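Hypothetical membrane protein (Corynebacterium glutamicum, PDB 6JS9) binds heme as the N-terminal domain of HtaA and probably passes it on within the corynebacterial heme-uptake machinery. Local coordinates at residues A[15-23]-A[163-174]; A[83-92]-A[103-111]. All coordinates share one frame; numbering follows the deposited sequence.

Contact 1 of 2, residues A[15-23]-A[163-174]; sequences WGFRQSFRN and FGGFYETGEALD. With HEM (protoporphyrin IX containing Fe), chain C.
One wall of the heme pocket forms here, where Ser20 and Tyr167, from opposite segments, converge on a single propionate oxygen. Tyr167 OH donates to heme O1A at 2.5 Å, and Ser20 OG bonds the same oxygen at a modelled distance so short that its exact length is doubtful. Behind them Tyr167 CE1 lies over the face of the Arg18 guanidinium, 3.5 Å from Arg18 CZ, the two planes 29° apart. Arg18 NE gives a straight bond to Ser20 OG, while NH1 closes a salt bridge to Glu171 OE2 at 2.9 Å.

Deeper in, Phe17 forms an offset stack on Phe163 (centroids 4.4 Å apart), and Phe163 turns its edge to the face of Phe21. With CG anti to the backbone N (chi1 -173°), the Phe21 ring reaches both Phe163 and the heme methyl CMA.

Asp174 locks the far end. Its OD1 takes Gln19 N at 2.8 Å, at the start of helix 19-26, and its OD2 forms a salt bridge with Arg22 NH1 at 2.8 Å; Trp15 NE1 donates to its carbonyl O. Arg18 thus probably acts as a second shell, holding Ser20 by its hydrogen bond and packing against Tyr167, and its positive charge probably helps stabilise the propionate.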
loop_
_atom_site.group_PDB
_atom_site.type_symbol
_atom_site.label_atom_id
_atom_site.label_comp_id
_atom_site.label_asym_id
_atom_site.label_seq_id
_atom_site.Cartn_x
_atom_site.Cartn_y
_atom_site.Cartn_z
ATOM N N TRP A 15 0.461 2.257 -7.256
ATOM C CA TRP A 15 1.098 2.868 -6.085
ATOM C C TRP A 15 2.258 2.005 -5.625
ATOM O O TRP A 15 2.042 0.856 -5.233
ATOM C CB TRP A 15 0.093 3.027 -4.947
ATOM C CG TRP A 15 0.564 3.848 -3.778
ATOM C CD1 TRP A 15 0.958 5.153 -3.799
ATOM C CD2 TRP A 15 0.628 3.436 -2.400
ATOM N NE1 TRP A 15 1.292 5.572 -2.527
ATOM C CE2 TRP A 15 1.078 4.541 -1.651
ATOM C CE3 TRP A 15 0.342 2.242 -1.731
ATOM C CZ2 TRP A 15 1.271 4.480 -0.268
ATOM C CZ3 TRP A 15 0.518 2.185 -0.353
ATOM C CH2 TRP A 15 0.988 3.296 0.360
ATOM N N GLY A 16 3.470 2.565 -5.625
ATOM C CA GLY A 16 4.639 1.824 -5.186
ATOM C C GLY A 16 5.114 2.232 -3.804
ATOM O O GLY A 16 6.315 2.212 -3.532
ATOM N N PHE A 17 4.177 2.617 -2.933
ATOM C CA PHE A 17 4.450 3.061 -1.561
ATOM C C PHE A 17 5.258 4.357 -1.544
ATOM O O PHE A 17 4.699 5.434 -1.294
ATOM C CB PHE A 17 5.158 1.961 -0.754
ATOM C CG PHE A 17 5.504 2.363 0.659
ATOM C CD1 PHE A 17 4.517 2.775 1.542
ATOM C CD2 PHE A 17 6.818 2.309 1.109
ATOM C CE1 PHE A 17 4.829 3.152 2.859
ATOM C CE2 PHE A 17 7.140 2.667 2.422
ATOM C CZ PHE A 17 6.128 3.088 3.301
ATOM N N ARG A 18 6.563 4.279 -1.811
ATOM C CA ARG A 18 7.414 5.470 -1.760
ATOM C C ARG A 18 8.708 5.205 -2.512
ATOM O O ARG A 18 9.452 4.284 -2.155
ATOM C CB ARG A 18 7.709 5.871 -0.319
ATOM C CG ARG A 18 8.735 6.968 -0.238
ATOM C CD ARG A 18 8.517 7.870 0.942
ATOM N NE ARG A 18 9.710 8.676 1.153
ATOM C CZ ARG A 18 9.780 9.717 1.965
ATOM N NH1 ARG A 18 8.710 10.094 2.652
ATOM N NH2 ARG A 18 10.928 10.375 2.090
ATOM N N GLN A 19 8.996 6.019 -3.531
ATOM C CA GLN A 19 10.124 5.709 -4.402
ATOM C C GLN A 19 11.437 5.638 -3.624
ATOM O O GLN A 19 12.280 4.779 -3.904
ATOM C CB GLN A 19 10.238 6.730 -5.532
ATOM C CG GLN A 19 11.226 6.288 -6.603
ATOM C CD GLN A 19 11.331 7.271 -7.738
ATOM O OE1 GLN A 19 11.131 8.470 -7.553
ATOM N NE2 GLN A 19 11.638 6.771 -8.928
ATOM N N SER A 20 11.634 6.528 -2.650
ATOM C CA SER A 20 12.885 6.494 -1.892
ATOM C C SER A 20 13.037 5.190 -1.123
ATOM O O SER A 20 14.160 4.714 -0.921
ATOM C CB SER A 20 12.970 7.680 -0.932
ATOM O OG SER A 20 12.076 7.517 0.157
ATOM N N PHE A 21 11.926 4.599 -0.680
ATOM C CA PHE A 21 12.018 3.298 -0.032
ATOM C C PHE A 21 12.388 2.207 -1.031
ATOM O O PHE A 21 13.250 1.365 -0.747
ATOM C CB PHE A 21 10.711 2.955 0.675
ATOM C CG PHE A 21 10.798 1.710 1.497
ATOM C CD1 PHE A 21 11.611 1.674 2.625
ATOM C CD2 PHE A 21 10.086 0.576 1.147
ATOM C CE1 PHE A 21 11.696 0.536 3.389
ATOM C CE2 PHE A 21 10.171 -0.567 1.912
ATOM C CZ PHE A 21 10.982 -0.588 3.033
ATOM N N ARG A 22 11.745 2.196 -2.206
ATOM C CA ARG A 22 12.113 1.212 -3.225
ATOM C C ARG A 22 13.584 1.340 -3.597
ATOM O O ARG A 22 14.264 0.329 -3.815
ATOM C CB ARG A 22 11.235 1.359 -4.478
ATOM C CG ARG A 22 9.732 1.215 -4.219
ATOM C CD ARG A 22 8.933 0.922 -5.496
ATOM N NE ARG A 22 9.184 1.871 -6.578
ATOM C CZ ARG A 22 8.680 3.100 -6.629
ATOM N NH1 ARG A 22 7.903 3.541 -5.650
ATOM N NH2 ARG A 22 8.965 3.890 -7.650
ATOM N N ASN A 23 14.084 2.580 -3.691
ATOM C CA ASN A 23 15.488 2.801 -4.008
ATOM C C ASN A 23 16.374 2.354 -2.856
ATOM O O ASN A 23 17.404 1.705 -3.070
ATOM C CB ASN A 23 15.739 4.278 -4.311
ATOM C CG ASN A 23 15.226 4.706 -5.678
ATOM O OD1 ASN A 23 14.963 3.883 -6.557
ATOM N ND2 ASN A 23 15.107 6.012 -5.866
ATOM N N PHE A 163 7.262 1.063 9.739
ATOM C CA PHE A 163 8.448 1.133 8.903
ATOM C C PHE A 163 9.644 1.679 9.682
ATOM O O PHE A 163 10.428 2.475 9.169
ATOM C CB PHE A 163 8.159 1.944 7.648
ATOM C CG PHE A 163 7.405 1.165 6.603
ATOM C CD1 PHE A 163 6.015 1.056 6.659
ATOM C CD2 PHE A 163 8.085 0.518 5.577
ATOM C CE1 PHE A 163 5.312 0.325 5.703
ATOM C CE2 PHE A 163 7.398 -0.216 4.619
ATOM C CZ PHE A 163 6.003 -0.308 4.678
ATOM N N GLY A 164 9.772 1.261 10.945
ATOM C CA GLY A 164 10.974 1.487 11.727
ATOM C C GLY A 164 11.143 2.872 12.311
ATOM O O GLY A 164 12.204 3.158 12.895
ATOM N N GLY A 165 10.142 3.740 12.179
ATOM C CA GLY A 165 10.256 5.081 12.721
ATOM C C GLY A 165 11.189 5.995 11.966
ATOM O O GLY A 165 11.558 7.050 12.491
ATOM N N PHE A 166 11.601 5.616 10.753
ATOM C CA PHE A 166 12.490 6.454 9.955
ATOM C C PHE A 166 11.749 7.619 9.314
ATOM O O PHE A 166 12.320 8.705 9.162
ATOM C CB PHE A 166 13.184 5.609 8.875
ATOM C CG PHE A 166 14.171 4.602 9.430
ATOM C CD1 PHE A 166 13.733 3.393 9.965
ATOM C CD2 PHE A 166 15.535 4.869 9.421
ATOM C CE1 PHE A 166 14.643 2.465 10.480
ATOM C CE2 PHE A 166 16.447 3.950 9.935
ATOM C CZ PHE A 166 16.004 2.749 10.464
ATOM N N TYR A 167 10.491 7.413 8.932
ATOM C CA TYR A 167 9.632 8.490 8.473
ATOM C C TYR A 167 8.911 9.119 9.654
ATOM O O TYR A 167 8.639 8.456 10.656
ATOM C CB TYR A 167 8.592 7.969 7.482
ATOM C CG TYR A 167 9.157 7.310 6.243
ATOM C CD1 TYR A 167 10.153 7.930 5.479
ATOM C CD2 TYR A 167 8.697 6.068 5.834
ATOM C CE1 TYR A 167 10.654 7.324 4.336
ATOM C CE2 TYR A 167 9.200 5.455 4.697
ATOM C CZ TYR A 167 10.172 6.085 3.946
ATOM O OH TYR A 167 10.652 5.461 2.798
ATOM N N GLU A 168 8.589 10.403 9.518
ATOM C CA GLU A 168 7.759 11.099 10.490
ATOM C C GLU A 168 6.289 10.943 10.117
ATOM O O GLU A 168 5.939 10.817 8.938
ATOM C CB GLU A 168 8.112 12.586 10.552
ATOM C CG GLU A 168 9.594 12.879 10.743
ATOM C CD GLU A 168 10.130 12.390 12.084
ATOM O OE1 GLU A 168 9.497 12.686 13.124
ATOM O OE2 GLU A 168 11.182 11.704 12.097
ATOM N N THR A 169 5.426 10.959 11.132
ATOM C CA THR A 169 3.991 10.982 10.880
ATOM C C THR A 169 3.641 12.100 9.903
ATOM O O THR A 169 4.152 13.220 10.002
ATOM C CB THR A 169 3.216 11.176 12.187
ATOM O OG1 THR A 169 3.488 10.086 13.072
ATOM C CG2 THR A 169 1.710 11.230 11.912
ATOM N N GLY A 170 2.766 11.783 8.951
ATOM C CA GLY A 170 2.323 12.761 7.986
ATOM C C GLY A 170 3.245 12.937 6.807
ATOM O O GLY A 170 2.971 13.788 5.949
ATOM N N GLU A 171 4.319 12.150 6.720
ATOM C CA GLU A 171 5.249 12.298 5.614
ATOM C C GLU A 171 4.591 11.918 4.296
ATOM O O GLU A 171 3.788 10.982 4.227
ATOM C CB GLU A 171 6.492 11.446 5.834
ATOM C CG GLU A 171 7.687 12.008 5.104
ATOM C CD GLU A 171 9.008 11.656 5.761
ATOM O OE1 GLU A 171 9.116 11.706 7.009
ATOM O OE2 GLU A 171 9.944 11.327 5.011
ATOM N N ALA A 172 4.932 12.661 3.248
ATOM C CA ALA A 172 4.410 12.356 1.927
ATOM C C ALA A 172 4.973 11.032 1.432
ATOM O O ALA A 172 6.144 10.706 1.664
ATOM C CB ALA A 172 4.749 13.473 0.943
ATOM N N LEU A 173 4.128 10.260 0.773
ATOM C CA LEU A 173 4.525 9.031 0.116
ATOM C C LEU A 173 4.329 9.238 -1.383
ATOM O O LEU A 173 4.117 10.367 -1.836
ATOM C CB LEU A 173 3.730 7.849 0.681
ATOM C CG LEU A 173 3.823 7.572 2.189
ATOM C CD1 LEU A 173 2.799 6.494 2.581
ATOM C CD2 LEU A 173 5.265 7.184 2.653
ATOM N N ASP A 174 4.444 8.167 -2.162
ATOM C CA ASP A 174 4.175 8.294 -3.584
ATOM C C ASP A 174 2.718 8.714 -3.761
ATOM O O ASP A 174 1.859 8.304 -2.971
ATOM C CB ASP A 174 4.409 6.976 -4.332
ATOM C CG ASP A 174 5.880 6.703 -4.633
ATOM O OD1 ASP A 174 6.738 7.544 -4.321
ATOM O OD2 ASP A 174 6.164 5.631 -5.207
HETATM C CHA HEM C . 16.649 4.181 6.054
HETATM C CHB HEM C . 13.288 0.986 7.505
HETATM C CHC HEM C . 16.700 -1.912 9.416
HETATM C CHD HEM C . 20.002 1.495 8.371
HETATM C C1A HEM C . 15.430 3.558 6.253
HETATM C C2A HEM C . 14.141 4.013 5.773
HETATM C C3A HEM C . 13.204 3.141 6.160
HETATM C C4A HEM C . 13.874 2.087 6.909
HETATM C CMA HEM C . 11.686 3.264 5.855
HETATM C CAA HEM C . 13.928 5.285 4.941
HETATM C CBA HEM C . 14.420 5.039 3.515
HETATM C CGA HEM C . 14.091 6.247 2.684
HETATM O O1A HEM C . 12.943 6.321 2.160
HETATM O O2A HEM C . 14.983 7.131 2.566
HETATM C C1B HEM C . 13.915 -0.058 8.152
HETATM C C2B HEM C . 13.230 -1.192 8.758
HETATM C C3B HEM C . 14.168 -2.005 9.292
HETATM C C4B HEM C . 15.475 -1.407 9.028
HETATM C CMB HEM C . 11.681 -1.349 8.736
HETATM C CAB HEM C . 14.034 -3.359 10.049
HETATM C CBB HEM C . 12.876 -3.979 10.315
HETATM C C1C HEM C . 17.910 -1.243 9.323
HETATM C C2C HEM C . 19.200 -1.732 9.763
HETATM C C3C HEM C . 20.117 -0.790 9.475
HETATM C C4C HEM C . 19.433 0.320 8.828
HETATM C CMC HEM C . 19.378 -3.105 10.442
HETATM C CAC HEM C . 21.647 -0.800 9.737
HETATM C CBC HEM C . 22.288 -1.789 10.356
HETATM C C1D HEM C . 19.404 2.509 7.639
HETATM C C2D HEM C . 20.064 3.678 7.065
HETATM C C3D HEM C . 19.134 4.418 6.429
HETATM C C4D HEM C . 17.857 3.751 6.573
HETATM C CMD HEM C . 21.573 4.009 7.161
HETATM C CAD HEM C . 19.339 5.738 5.642
HETATM C CBD HEM C . 19.670 5.302 4.210
HETATM C CGD HEM C . 19.878 6.475 3.279
HETATM O O1D HEM C . 20.500 6.255 2.213
HETATM O O2D HEM C . 19.442 7.620 3.584
HETATM N NA HEM C . 15.222 2.379 6.933
HETATM N NB HEM C . 15.279 -0.228 8.345
HETATM N NC HEM C . 18.099 -0.005 8.744
HETATM N ND HEM C . 18.060 2.600 7.305
HETATM FE FE HEM C . 16.705 1.042 7.556
HETATM O O HOH W 1 4.210 4.886 -6.913
#

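Contact 2 of 2, residues A[83-92]-A[103-111]; sequences WILDTTMSDI and LVVDLVARE. With HEM (protoporphyrin IX containing Fe), chain C.
Thr88 and Val108 face each other as an antiparallel hydrogen-bonded pair, Thr88 N giving to Val108 O at 2.8 Å and Val108 N returning to Thr88 O. Two residues on, Ser90 and Asp106 repeat the exchange, the bond from Asp106 N to Ser90 O measuring 2.7 Å. Toward the heme a single bond remains, from Arg110 N to Asp86 O at 3.1 Å. There water 3 bridges the strands, accepting from Asp86 N, donating to Arg110 O and also bonding Thr87 OG1.

These are neighbouring strands of the hairpin 82-97/100-110 in the antiparallel HtaA sheet. The face carrying Thr87, Met89, Leu107 and Ala109 is largely apolar, the water-bonded Thr87 OG1 apart: Met89 swings CG to the side opposite its backbone N (chi1 175°), bringing it to 3.7 Å from Val105 CG1, and its CB lies beside Leu107 CD2.

The buried Asp86 carboxylate spends both oxygens outside the hairpin, OD1 on His73 and OD2 on Tyr123. Arg110 runs extended from CG to NE, past Asp86 CB; its NH2 donates to Gly121 O and its guanidinium makes a cation-pi contact with Tyr123. At the other end Asp91 OD2 and Asp106 OD2 are only 2.9 Å apart, two acceptors whose closeness may raise the proton affinity of one. Asp127 OD1 adds another like charge near Asp106 OD2, whereas Asp91 OD2 receives a weak bond from Ser90 OG. Asp106 OD1 is bonded by Asp128 N and by water 4, which also donates to Asp91 O. Next to the heme, water 2 donates to Ile84 O and Glu111 O, and Leu85 CD1 packs 3.4 Å from heme C2B.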
loop_
_atom_site.group_PDB
_atom_site.type_symbol
_atom_site.label_atom_id
_atom_site.label_comp_id
_atom_site.label_asym_id
_atom_site.label_seq_id
_atom_site.Cartn_x
_atom_site.Cartn_y
_atom_site.Cartn_z
ATOM N N TRP A 83 17.040 -12.071 6.867
ATOM C CA TRP A 83 16.937 -10.690 6.412
ATOM C C TRP A 83 16.385 -9.868 7.564
ATOM O O TRP A 83 15.300 -10.164 8.072
ATOM C CB TRP A 83 16.048 -10.570 5.171
ATOM C CG TRP A 83 16.631 -11.238 3.956
ATOM C CD1 TRP A 83 16.510 -12.549 3.613
ATOM C CD2 TRP A 83 17.440 -10.627 2.934
ATOM N NE1 TRP A 83 17.187 -12.797 2.439
ATOM C CE2 TRP A 83 17.766 -11.635 2.002
ATOM C CE3 TRP A 83 17.907 -9.328 2.711
ATOM C CZ2 TRP A 83 18.538 -11.387 0.863
ATOM C CZ3 TRP A 83 18.671 -9.080 1.581
ATOM C CH2 TRP A 83 18.993 -10.109 0.675
ATOM N N ILE A 84 17.129 -8.840 7.977
ATOM C CA ILE A 84 16.709 -8.068 9.144
ATOM C C ILE A 84 15.514 -7.176 8.813
ATOM O O ILE A 84 14.631 -6.977 9.657
ATOM C CB ILE A 84 17.895 -7.273 9.715
ATOM C CG1 ILE A 84 18.963 -8.244 10.222
ATOM C CG2 ILE A 84 17.438 -6.380 10.852
ATOM C CD1 ILE A 84 20.128 -7.563 10.894
ATOM N N LEU A 85 15.443 -6.637 7.593
ATOM C CA LEU A 85 14.222 -6.005 7.099
ATOM C C LEU A 85 13.470 -7.050 6.282
ATOM O O LEU A 85 13.936 -7.459 5.212
ATOM C CB LEU A 85 14.526 -4.760 6.264
ATOM C CG LEU A 85 13.326 -3.860 5.894
ATOM C CD1 LEU A 85 13.794 -2.430 5.589
ATOM C CD2 LEU A 85 12.513 -4.396 4.702
ATOM N N ASP A 86 12.302 -7.473 6.779
ATOM C CA ASP A 86 11.473 -8.471 6.091
ATOM C C ASP A 86 10.007 -8.070 6.307
ATOM O O ASP A 86 9.389 -8.476 7.294
ATOM C CB ASP A 86 11.773 -9.874 6.612
ATOM C CG ASP A 86 11.082 -10.976 5.815
ATOM O OD1 ASP A 86 10.051 -10.718 5.168
ATOM O OD2 ASP A 86 11.571 -12.125 5.839
ATOM N N THR A 87 9.462 -7.284 5.366
ATOM C CA THR A 87 8.115 -6.731 5.447
ATOM C C THR A 87 7.297 -7.183 4.250
ATOM O O THR A 87 7.718 -7.008 3.100
ATOM C CB THR A 87 8.118 -5.207 5.481
ATOM O OG1 THR A 87 8.847 -4.757 6.624
ATOM C CG2 THR A 87 6.671 -4.662 5.534
ATOM N N THR A 88 6.126 -7.747 4.529
ATOM C CA THR A 88 5.176 -8.173 3.512
ATOM C C THR A 88 3.878 -7.395 3.680
ATOM O O THR A 88 3.297 -7.367 4.774
ATOM C CB THR A 88 4.902 -9.676 3.599
ATOM O OG1 THR A 88 6.110 -10.392 3.333
ATOM C CG2 THR A 88 3.836 -10.087 2.570
ATOM N N MET A 89 3.440 -6.764 2.597
ATOM C CA MET A 89 2.226 -5.969 2.564
ATOM C C MET A 89 1.210 -6.688 1.694
ATOM O O MET A 89 1.514 -7.017 0.542
ATOM C CB MET A 89 2.548 -4.590 2.002
ATOM C CG MET A 89 1.383 -3.689 1.803
ATOM S SD MET A 89 1.995 -2.137 1.141
ATOM C CE MET A 89 3.274 -1.775 2.339
ATOM N N SER A 90 0.019 -6.949 2.244
ATOM C CA SER A 90 -1.038 -7.649 1.507
ATOM C C SER A 90 -2.408 -7.118 1.921
ATOM O O SER A 90 -2.523 -6.228 2.769
ATOM C CB SER A 90 -0.973 -9.158 1.739
ATOM O OG SER A 90 -1.314 -9.471 3.077
ATOM N N ASP A 91 -3.453 -7.695 1.316
ATOM C CA ASP A 91 -4.848 -7.324 1.568
ATOM C C ASP A 91 -5.028 -5.809 1.488
ATOM O O ASP A 91 -5.522 -5.156 2.408
ATOM C CB ASP A 91 -5.328 -7.877 2.909
ATOM C CG ASP A 91 -5.349 -9.393 2.939
ATOM O OD1 ASP A 91 -6.151 -10.010 2.191
ATOM O OD2 ASP A 91 -4.535 -9.965 3.700
ATOM N N ILE A 92 -4.574 -5.252 0.371
ATOM C CA ILE A 92 -4.658 -3.818 0.137
ATOM C C ILE A 92 -6.113 -3.445 -0.127
ATOM O O ILE A 92 -6.809 -4.111 -0.908
ATOM C CB ILE A 92 -3.736 -3.435 -1.033
ATOM C CG1 ILE A 92 -2.271 -3.658 -0.620
ATOM C CG2 ILE A 92 -3.991 -2.009 -1.513
ATOM C CD1 ILE A 92 -1.481 -4.492 -1.594
ATOM N N LEU A 103 -5.657 4.207 2.523
ATOM C CA LEU A 103 -5.049 2.987 2.012
ATOM C C LEU A 103 -4.801 2.063 3.195
ATOM O O LEU A 103 -4.022 2.402 4.091
ATOM C CB LEU A 103 -3.740 3.286 1.276
ATOM C CG LEU A 103 -3.832 3.916 -0.111
ATOM C CD1 LEU A 103 -2.455 4.342 -0.627
ATOM C CD2 LEU A 103 -4.494 2.959 -1.091
ATOM N N VAL A 104 -5.468 0.909 3.207
ATOM C CA VAL A 104 -5.420 -0.034 4.321
ATOM C C VAL A 104 -4.721 -1.301 3.854
ATOM O O VAL A 104 -4.964 -1.774 2.739
ATOM C CB VAL A 104 -6.837 -0.332 4.829
ATOM C CG1 VAL A 104 -6.800 -1.279 6.022
ATOM C CG2 VAL A 104 -7.512 0.973 5.198
ATOM N N VAL A 105 -3.833 -1.840 4.697
ATOM C CA VAL A 105 -3.054 -3.027 4.366
ATOM C C VAL A 105 -2.982 -3.948 5.575
ATOM O O VAL A 105 -3.197 -3.541 6.723
ATOM C CB VAL A 105 -1.613 -2.700 3.896
ATOM C CG1 VAL A 105 -1.620 -1.777 2.679
ATOM C CG2 VAL A 105 -0.815 -2.111 5.025
ATOM N N ASP A 106 -2.686 -5.211 5.295
ATOM C CA ASP A 106 -2.203 -6.137 6.301
ATOM C C ASP A 106 -0.688 -6.185 6.175
ATOM O O ASP A 106 -0.149 -6.208 5.064
ATOM C CB ASP A 106 -2.791 -7.542 6.114
ATOM C CG ASP A 106 -4.271 -7.641 6.494
ATOM O OD1 ASP A 106 -4.876 -6.646 6.954
ATOM O OD2 ASP A 106 -4.836 -8.745 6.337
ATOM N N LEU A 107 -0.003 -6.180 7.309
ATOM C CA LEU A 107 1.449 -6.183 7.334
ATOM C C LEU A 107 1.936 -7.378 8.132
ATOM O O LEU A 107 1.395 -7.691 9.198
ATOM C CB LEU A 107 2.014 -4.893 7.961
ATOM C CG LEU A 107 2.046 -3.634 7.097
ATOM C CD1 LEU A 107 2.709 -2.529 7.870
ATOM C CD2 LEU A 107 2.791 -3.882 5.801
ATOM N N VAL A 108 2.961 -8.040 7.612
ATOM C CA VAL A 108 3.738 -9.016 8.359
ATOM C C VAL A 108 5.186 -8.555 8.255
ATOM O O VAL A 108 5.774 -8.588 7.166
ATOM C CB VAL A 108 3.563 -10.437 7.812
ATOM C CG1 VAL A 108 4.469 -11.400 8.551
ATOM C CG2 VAL A 108 2.088 -10.859 7.918
ATOM N N ALA A 109 5.751 -8.097 9.369
ATOM C CA ALA A 109 6.985 -7.332 9.299
ATOM C C ALA A 109 7.834 -7.575 10.533
ATOM O O ALA A 109 7.324 -7.556 11.659
ATOM C CB ALA A 109 6.695 -5.831 9.164
ATOM N N ARG A 110 9.133 -7.782 10.319
ATOM C CA ARG A 110 10.055 -7.803 11.445
ATOM C C ARG A 110 10.062 -6.442 12.128
ATOM O O ARG A 110 10.083 -5.400 11.465
ATOM C CB ARG A 110 11.464 -8.177 10.993
ATOM C CG ARG A 110 11.607 -9.639 10.616
ATOM C CD ARG A 110 13.051 -10.023 10.439
ATOM N NE ARG A 110 13.171 -11.314 9.773
ATOM C CZ ARG A 110 13.170 -12.479 10.412
ATOM N NH1 ARG A 110 13.288 -13.615 9.732
ATOM N NH2 ARG A 110 13.053 -12.508 11.734
ATOM N N GLU A 111 10.002 -6.462 13.458
ATOM C CA GLU A 111 10.208 -5.255 14.246
ATOM C C GLU A 111 11.601 -4.685 13.996
ATOM O O GLU A 111 12.580 -5.429 13.877
ATOM C CB GLU A 111 10.035 -5.581 15.732
ATOM C CG GLU A 111 10.083 -4.381 16.652
ATOM C CD GLU A 111 10.015 -4.769 18.123
ATOM O OE1 GLU A 111 10.244 -5.960 18.441
ATOM O OE2 GLU A 111 9.734 -3.879 18.957
HETATM C CHA HEM C . 16.649 4.181 6.054
HETATM C CHB HEM C . 13.288 0.986 7.505
HETATM C CHC HEM C . 16.700 -1.912 9.416
HETATM C CHD HEM C . 20.002 1.495 8.371
HETATM C C1A HEM C . 15.430 3.558 6.253
HETATM C C2A HEM C . 14.141 4.013 5.773
HETATM C C3A HEM C . 13.204 3.141 6.160
HETATM C C4A HEM C . 13.874 2.087 6.909
HETATM C CMA HEM C . 11.686 3.264 5.855
HETATM C CAA HEM C . 13.928 5.285 4.941
HETATM C CBA HEM C . 14.420 5.039 3.515
HETATM C CGA HEM C . 14.091 6.247 2.684
HETATM O O1A HEM C . 12.943 6.321 2.160
HETATM O O2A HEM C . 14.983 7.131 2.566
HETATM C C1B HEM C . 13.915 -0.058 8.152
HETATM C C2B HEM C . 13.230 -1.192 8.758
HETATM C C3B HEM C . 14.168 -2.005 9.292
HETATM C C4B HEM C . 15.475 -1.407 9.028
HETATM C CMB HEM C . 11.681 -1.349 8.736
HETATM C CAB HEM C . 14.034 -3.359 10.049
HETATM C CBB HEM C . 12.876 -3.979 10.315
HETATM C C1C HEM C . 17.910 -1.243 9.323
HETATM C C2C HEM C . 19.200 -1.732 9.763
HETATM C C3C HEM C . 20.117 -0.790 9.475
HETATM C C4C HEM C . 19.433 0.320 8.828
HETATM C CMC HEM C . 19.378 -3.105 10.442
HETATM C CAC HEM C . 21.647 -0.800 9.737
HETATM C CBC HEM C . 22.288 -1.789 10.356
HETATM C C1D HEM C . 19.404 2.509 7.639
HETATM C C2D HEM C . 20.064 3.678 7.065
HETATM C C3D HEM C . 19.134 4.418 6.429
HETATM C C4D HEM C . 17.857 3.751 6.573
HETATM C CMD HEM C . 21.573 4.009 7.161
HETATM C CAD HEM C . 19.339 5.738 5.642
HETATM C CBD HEM C . 19.670 5.302 4.210
HETATM C CGD HEM C . 19.878 6.475 3.279
HETATM O O1D HEM C . 20.500 6.255 2.213
HETATM O O2D HEM C . 19.442 7.620 3.584
HETATM N NA HEM C . 15.222 2.379 6.933
HETATM N NB HEM C . 15.279 -0.228 8.345
HETATM N NC HEM C . 18.099 -0.005 8.744
HETATM N ND HEM C . 18.060 2.600 7.305
HETATM FE FE HEM C . 16.705 1.042 7.556
HETATM O O HOH W 2 14.617 -6.760 12.565
HETATM O O HOH W 3 10.830 -5.710 8.645
HETATM O O HOH W 4 -6.258 -4.872 4.910
#

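The hairpin segments of contact 2, 83-92 and 103-111, come between 15-23 and 163-174 along the chain, nested in the loop that contact 1 closes. The two centres lie about 13 Å apart. Contact 1 brings the start of helix 19-26 to the loop between helix 157-162 and strand 177-183; contact 2 belongs to the antiparallel sheet. They meet through packing: Phe163 CZ lies 3.9 Å from Met89 CE, and Trp15 CE3 lies 3.7 Å from Leu103 CD1. Both contacts contribute residues to the same heme site, so parts distant in sequence form one pocket. Helix 19-26 also carries Tyr24, the axial iron ligand.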